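Local structure of SusD superfamily protein (Bacteroides thetaiotaomicron, 3MCX) at residues Y334-F338 and E413-E417; Y241-P245 and K306-L312. The protein is of unknown function but, as a SusD-family protein of the outer membrane, probably binds glycans at the cell surface for uptake. One frame throughout, in Å; residues are numbered along the deposited sequence. Where two conformers were deposited one is given.

Contact 1 and contact 2 lie with their centres about 12 Å apart and touch directly. Leu312, which closes segment 306-312, offers its backbone O to Ala336 N at 2.8 Å, continuing the antiparallel pairing of strands 313-314 and 334-335, while Leu312 CD1 packs on Lys337 CE. At a second point Tyr244 OH reaches Glu413 OE2 at 2.7 Å, and Arg309 bridges to the same carboxylate through OE1. Contact 1 is buried; its centre lies about 12 Å, and that of contact 2 about 22 Å, from the centre of the chain. A zinc ion lies about 8 Å from the side chain of Lys306, probably the one held by Asp391 and Ser393.

Contact 1: Y334-F338 and E413-E417; sequences YLAKF and ELVGE
Lys337 sends its side chain across that of Glu417 at about a right angle, and its ammonium group plugs into the turn formed by Leu414 to Glu417. NZ gives three hydrogen bonds there. That from Lys337 NZ to Val415 O, 2.8 Å, lies in the carbonyl plane on a lone pair; that from Lys337 NZ to Glu413 O, 2.9 Å, comes from above the carbonyl plane, 42° out of it. The third, from Lys337 NZ to Glu417 OE2 at 2.8 Å, is also a salt bridge and meets the carboxylate on its anti side. An extended chain beyond CG gives the lysine the length for this, and CD and CE run beside Val415 O. The receiving structure is a type II beta turn, closed by Glu417 N to Leu414 O; Gly416 takes its third position with phi at 88°, where a side chain would jam against the preceding carbonyl and run into Leu335. Leu335, with CG anti to the backbone N (chi1 -178°), puts its CD2 3.7 Å from Gly416 CA, while CD1 slides past Val415 CG1. Phe338 presents its ring edge to Gly416 O, Phe338 CZ to O 3.4 Å, and carries Lys337 CB over the centre of one face. Trp46 meets the same ring edge-to-face, and Arg355 pairs with the other carboxylate oxygen of Glu417, OE1.

Contact 2: Y241-P245 and K306-L312; sequences YEEYP and KDVRHCL
Tyr241 lays its ring alongside Val308, the two side chains pointing opposite ways, where the loop after helix 218-231 meets a 3-10 turn, residues 308-312, of this SusD-family domain. An Asx turn leads into that 3-10 segment: Asp307 OD1 accepts Arg309 N at 2.8 Å, while its syn lone pair takes Arg309 NE in a side-on, two-nitrogen grip completed by NH2 to OD2. From CB outward, Tyr241 starts with CG anti to the backbone N (chi1 -175°), which carries the ring over to Val308. Tyr241 CD2 passes 3.8 Å from Val308 CB and CE2 comes closer; Val308 CB lies over one face of the Tyr241 ring, offset toward the rim, in a CH-pi contact 3.8 Å from the ring centroid. CZ is beside both that CB and Lys306 O, and Tyr241 OH ends the chain by donating to Lys306 O at 2.8 Å, from a position tilted 34° from the carbonyl plane. A leucine in its place would probably leave the Lys306 carbonyl without this donor and Val308 without its aromatic face. The methyls of Val308 part: CG2 touches Tyr241 O, whereas CG1 packs on Tyr244 CD2 and CG. Farther along its ring, Tyr244 CE2 rests against Arg309 CG at 3.5 Å and is crossed at about a right angle by Leu312, through CD1. The hydroxyl of Tyr244 and NH1 of Arg309 both end on the Glu413 carboxylate, which ties this contact to helix 403-414. In the conformer given, one of two, Cys311 SG lies against Pro245; more firmly placed is Pro245 CG, 3.9 Å from Val308 CG2.

Contact 1: Y334-F338 and E413-E417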
loop_
_atom_site.group_PDB
_atom_site.type_symbol
_atom_site.label_atom_id
_atom_site.label_comp_id
_atom_site.label_asym_id
_atom_site.label_seq_id
_atom_site.Cartn_x
_atom_site.Cartn_y
_atom_site.Cartn_z
ATOM N N TYR A 334 -3.866 -9.045 -17.625
ATOM C CA TYR A 334 -3.149 -7.781 -17.451
ATOM C C TYR A 334 -4.056 -6.784 -16.737
ATOM O O TYR A 334 -5.209 -6.610 -17.143
ATOM C CB TYR A 334 -2.684 -7.228 -18.811
ATOM C CG TYR A 334 -1.619 -8.110 -19.426
ATOM C CD1 TYR A 334 -1.956 -9.232 -20.089
ATOM C CD2 TYR A 334 -0.249 -7.820 -19.295
ATOM C CE1 TYR A 334 -1.014 -10.084 -20.619
ATOM C CE2 TYR A 334 0.717 -8.678 -19.830
ATOM C CZ TYR A 334 0.329 -9.777 -20.527
ATOM O OH TYR A 334 1.251 -10.642 -21.107
ATOM N N LEU A 335 -3.571 -6.213 -15.640
ATOM C CA LEU A 335 -4.315 -5.231 -14.866
ATOM C C LEU A 335 -4.087 -3.860 -15.470
ATOM O O LEU A 335 -2.921 -3.460 -15.611
ATOM C CB LEU A 335 -3.826 -5.264 -13.411
ATOM C CG LEU A 335 -4.552 -4.316 -12.456
ATOM C CD1 LEU A 335 -6.013 -4.688 -12.360
ATOM C CD2 LEU A 335 -3.855 -4.246 -11.080
ATOM N N ALA A 336 -5.146 -3.124 -15.780
ATOM C CA ALA A 336 -5.043 -1.843 -16.507
ATOM C C ALA A 336 -5.300 -0.615 -15.606
ATOM O O ALA A 336 -5.720 0.420 -16.092
ATOM C CB ALA A 336 -5.987 -1.841 -17.714
ATOM N N LYS A 337 -5.072 -0.730 -14.308
ATOM C CA LYS A 337 -5.288 0.380 -13.391
ATOM C C LYS A 337 -4.314 1.554 -13.561
ATOM O O LYS A 337 -4.655 2.650 -13.184
ATOM C CB LYS A 337 -5.230 -0.065 -11.931
ATOM C CG LYS A 337 -6.499 -0.641 -11.441
ATOM C CD LYS A 337 -6.472 -0.818 -9.928
ATOM C CE LYS A 337 -7.834 -1.295 -9.508
ATOM N NZ LYS A 337 -7.922 -1.676 -8.097
ATOM N N PHE A 338 -3.112 1.317 -14.092
ATOM C CA PHE A 338 -2.070 2.355 -14.114
ATOM C C PHE A 338 -1.526 2.555 -15.528
ATOM O O PHE A 338 -0.340 2.338 -15.808
ATOM C CB PHE A 338 -0.955 1.965 -13.128
ATOM C CG PHE A 338 -1.476 1.490 -11.804
ATOM C CD1 PHE A 338 -2.275 2.319 -11.029
ATOM C CD2 PHE A 338 -1.257 0.169 -11.368
ATOM C CE1 PHE A 338 -2.811 1.861 -9.793
ATOM C CE2 PHE A 338 -1.795 -0.290 -10.135
ATOM C CZ PHE A 338 -2.578 0.574 -9.360
ATOM N N GLU A 413 -11.912 -4.586 -5.385
ATOM C CA GLU A 413 -11.784 -3.148 -5.449
ATOM C C GLU A 413 -10.342 -2.683 -5.412
ATOM O O GLU A 413 -9.991 -1.725 -6.085
ATOM C CB GLU A 413 -12.563 -2.483 -4.295
ATOM C CG GLU A 413 -12.603 -0.951 -4.388
ATOM C CD GLU A 413 -13.190 -0.467 -5.717
ATOM O OE1 GLU A 413 -14.195 -1.061 -6.157
ATOM O OE2 GLU A 413 -12.663 0.510 -6.320
ATOM N N LEU A 414 -9.514 -3.341 -4.611
ATOM C CA LEU A 414 -8.185 -2.822 -4.268
ATOM C C LEU A 414 -7.039 -3.605 -4.897
ATOM O O LEU A 414 -5.879 -3.381 -4.581
ATOM C CB LEU A 414 -8.024 -2.792 -2.743
ATOM C CG LEU A 414 -9.058 -1.909 -2.009
ATOM C CD1 LEU A 414 -8.917 -2.017 -0.498
ATOM C CD2 LEU A 414 -8.920 -0.451 -2.457
ATOM N N VAL A 415 -7.376 -4.494 -5.830
ATOM C CA VAL A 415 -6.344 -5.237 -6.557
ATOM C C VAL A 415 -5.320 -4.263 -7.154
ATOM O O VAL A 415 -5.676 -3.277 -7.763
ATOM C CB VAL A 415 -6.965 -6.132 -7.669
ATOM C CG1 VAL A 415 -7.682 -5.300 -8.767
ATOM C CG2 VAL A 415 -5.886 -7.050 -8.271
ATOM N N GLY A 416 -4.046 -4.517 -6.936
ATOM C CA GLY A 416 -3.006 -3.651 -7.504
ATOM C C GLY A 416 -2.626 -2.458 -6.643
ATOM O O GLY A 416 -1.696 -1.740 -6.972
ATOM N N GLU A 417 -3.287 -2.277 -5.508
ATOM C CA GLU A 417 -3.101 -1.095 -4.675
ATOM C C GLU A 417 -2.392 -1.365 -3.336
ATOM O O GLU A 417 -2.315 -0.478 -2.462
ATOM C CB GLU A 417 -4.436 -0.344 -4.529
ATOM C CG GLU A 417 -4.927 0.191 -5.873
ATOM C CD GLU A 417 -6.291 0.848 -5.790
ATOM O OE1 GLU A 417 -6.371 2.022 -5.390
ATOM O OE2 GLU A 417 -7.266 0.156 -6.087
#

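Contact 2: Y241-P245 and K306-L312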
loop_
_atom_site.group_PDB
_atom_site.type_symbol
_atom_site.label_atom_id
_atom_site.label_comp_id
_atom_site.label_asym_id
_atom_site.label_seq_id
_atom_site.Cartn_x
_atom_site.Cartn_y
_atom_site.Cartn_z
ATOM N N TYR A 241 -20.461 3.926 -11.334
ATOM C CA TYR A 241 -20.270 2.810 -12.257
ATOM C C TYR A 241 -19.868 3.334 -13.644
ATOM O O TYR A 241 -18.990 2.765 -14.320
ATOM C CB TYR A 241 -21.581 2.039 -12.325
ATOM C CG TYR A 241 -21.561 0.767 -13.132
ATOM C CD1 TYR A 241 -21.680 0.792 -14.504
ATOM C CD2 TYR A 241 -21.449 -0.457 -12.504
ATOM C CE1 TYR A 241 -21.671 -0.391 -15.237
ATOM C CE2 TYR A 241 -21.443 -1.632 -13.224
ATOM C CZ TYR A 241 -21.548 -1.596 -14.570
ATOM O OH TYR A 241 -21.516 -2.783 -15.267
ATOM N N GLU A 242 -20.503 4.437 -14.034
ATOM C CA GLU A 242 -20.306 5.037 -15.352
ATOM C C GLU A 242 -18.898 5.615 -15.502
ATOM O O GLU A 242 -18.281 5.480 -16.551
ATOM C CB GLU A 242 -21.367 6.106 -15.589
ATOM C CG GLU A 242 -22.753 5.518 -15.759
ATOM C CD GLU A 242 -23.541 5.202 -14.447
ATOM O OE1 GLU A 242 -23.084 5.410 -13.263
ATOM O OE2 GLU A 242 -24.701 4.731 -14.656
ATOM N N GLU A 243 -18.392 6.237 -14.443
ATOM C CA GLU A 243 -17.065 6.904 -14.365
ATOM C C GLU A 243 -15.910 5.924 -14.273
ATOM O O GLU A 243 -14.760 6.211 -14.663
ATOM C CB GLU A 243 -16.980 7.801 -13.087
ATOM C CG GLU A 243 -17.791 9.107 -13.145
ATOM C CD GLU A 243 -18.034 9.799 -11.781
ATOM O OE1 GLU A 243 -17.887 9.183 -10.699
ATOM O OE2 GLU A 243 -18.430 10.988 -11.802
ATOM N N TYR A 244 -16.173 4.788 -13.617
ATOM C CA TYR A 244 -15.110 3.930 -13.124
ATOM C C TYR A 244 -14.067 3.533 -14.163
ATOM O O TYR A 244 -12.898 3.550 -13.855
ATOM C CB TYR A 244 -15.675 2.672 -12.474
ATOM C CG TYR A 244 -14.707 1.956 -11.532
ATOM C CD1 TYR A 244 -14.616 2.327 -10.196
ATOM C CD2 TYR A 244 -13.929 0.894 -11.963
ATOM C CE1 TYR A 244 -13.791 1.668 -9.329
ATOM C CE2 TYR A 244 -13.092 0.229 -11.099
ATOM C CZ TYR A 244 -13.020 0.595 -9.774
ATOM O OH TYR A 244 -12.183 -0.125 -8.942
ATOM N N PRO A 245 -14.477 3.178 -15.382
ATOM C CA PRO A 245 -13.423 2.764 -16.336
ATOM C C PRO A 245 -12.442 3.877 -16.740
ATOM O O PRO A 245 -11.284 3.577 -17.095
ATOM C CB PRO A 245 -14.214 2.295 -17.572
ATOM C CG PRO A 245 -15.611 2.007 -17.044
ATOM C CD PRO A 245 -15.840 2.978 -15.919
ATOM N N LYS A 306 -21.655 -8.644 -14.219
ATOM C CA LYS A 306 -22.077 -7.241 -14.374
ATOM C C LYS A 306 -21.123 -6.256 -13.680
ATOM O O LYS A 306 -21.363 -5.043 -13.666
ATOM C CB LYS A 306 -23.486 -7.045 -13.775
ATOM C CG LYS A 306 -24.563 -7.983 -14.331
ATOM C CD LYS A 306 -24.725 -7.829 -15.791
ATOM C CE LYS A 306 -25.959 -8.605 -16.255
ATOM N NZ LYS A 306 -26.141 -8.520 -17.725
ATOM N N ASP A 307 -20.061 -6.774 -13.082
ATOM C CA ASP A 307 -19.121 -5.979 -12.324
ATOM C C ASP A 307 -18.339 -5.039 -13.280
ATOM O O ASP A 307 -17.718 -5.484 -14.245
ATOM C CB ASP A 307 -18.177 -6.914 -11.580
ATOM C CG ASP A 307 -17.404 -6.228 -10.495
ATOM O OD1 ASP A 307 -16.819 -5.124 -10.711
ATOM O OD2 ASP A 307 -17.297 -6.817 -9.384
ATOM N N VAL A 308 -18.363 -3.741 -13.005
ATOM C CA VAL A 308 -17.627 -2.783 -13.845
ATOM C C VAL A 308 -16.117 -3.050 -13.846
ATOM O O VAL A 308 -15.445 -2.691 -14.810
ATOM C CB VAL A 308 -17.897 -1.328 -13.387
ATOM C CG1 VAL A 308 -17.256 -1.015 -12.059
ATOM C CG2 VAL A 308 -17.479 -0.296 -14.504
ATOM N N ARG A 309 -15.581 -3.683 -12.802
ATOM C CA ARG A 309 -14.129 -3.894 -12.678
ATOM C C ARG A 309 -13.569 -4.884 -13.718
ATOM O O ARG A 309 -12.347 -4.955 -13.891
ATOM C CB ARG A 309 -13.796 -4.269 -11.225
ATOM C CG ARG A 309 -14.017 -3.076 -10.317
ATOM C CD ARG A 309 -14.127 -3.415 -8.846
ATOM N NE ARG A 309 -15.325 -4.194 -8.546
ATOM C CZ ARG A 309 -15.858 -4.316 -7.337
ATOM N NH1 ARG A 309 -15.358 -3.658 -6.294
ATOM N NH2 ARG A 309 -16.889 -5.108 -7.162
ATOM N N HIS A 310 -14.446 -5.577 -14.436
ATOM C CA HIS A 310 -13.991 -6.337 -15.600
ATOM C C HIS A 310 -13.298 -5.444 -16.612
ATOM O O HIS A 310 -12.470 -5.927 -17.372
ATOM C CB HIS A 310 -15.126 -7.081 -16.293
ATOM C CG HIS A 310 -15.653 -8.215 -15.489
ATOM N ND1 HIS A 310 -14.981 -9.408 -15.342
ATOM C CD2 HIS A 310 -16.794 -8.330 -14.768
ATOM C CE1 HIS A 310 -15.678 -10.200 -14.536
ATOM N NE2 HIS A 310 -16.793 -9.577 -14.189
ATOM N N CYS A 311 -13.591 -4.153 -16.610
ATOM C CA CYS A 311 -12.948 -3.209 -17.531
ATOM C C CYS A 311 -11.446 -3.092 -17.325
ATOM O O CYS A 311 -10.751 -2.596 -18.183
ATOM C CB CYS A 311 -13.562 -1.800 -17.377
ATOM S SG CYS A 311 -13.136 -0.840 -15.883
ATOM N N LEU A 312 -10.963 -3.471 -16.144
ATOM C CA LEU A 312 -9.546 -3.347 -15.790
ATOM C C LEU A 312 -8.725 -4.600 -16.070
ATOM O O LEU A 312 -7.536 -4.617 -15.785
ATOM C CB LEU A 312 -9.434 -3.037 -14.291
ATOM C CG LEU A 312 -9.969 -1.669 -13.886
ATOM C CD1 LEU A 312 -10.018 -1.581 -12.366
ATOM C CD2 LEU A 312 -9.186 -0.534 -14.497
#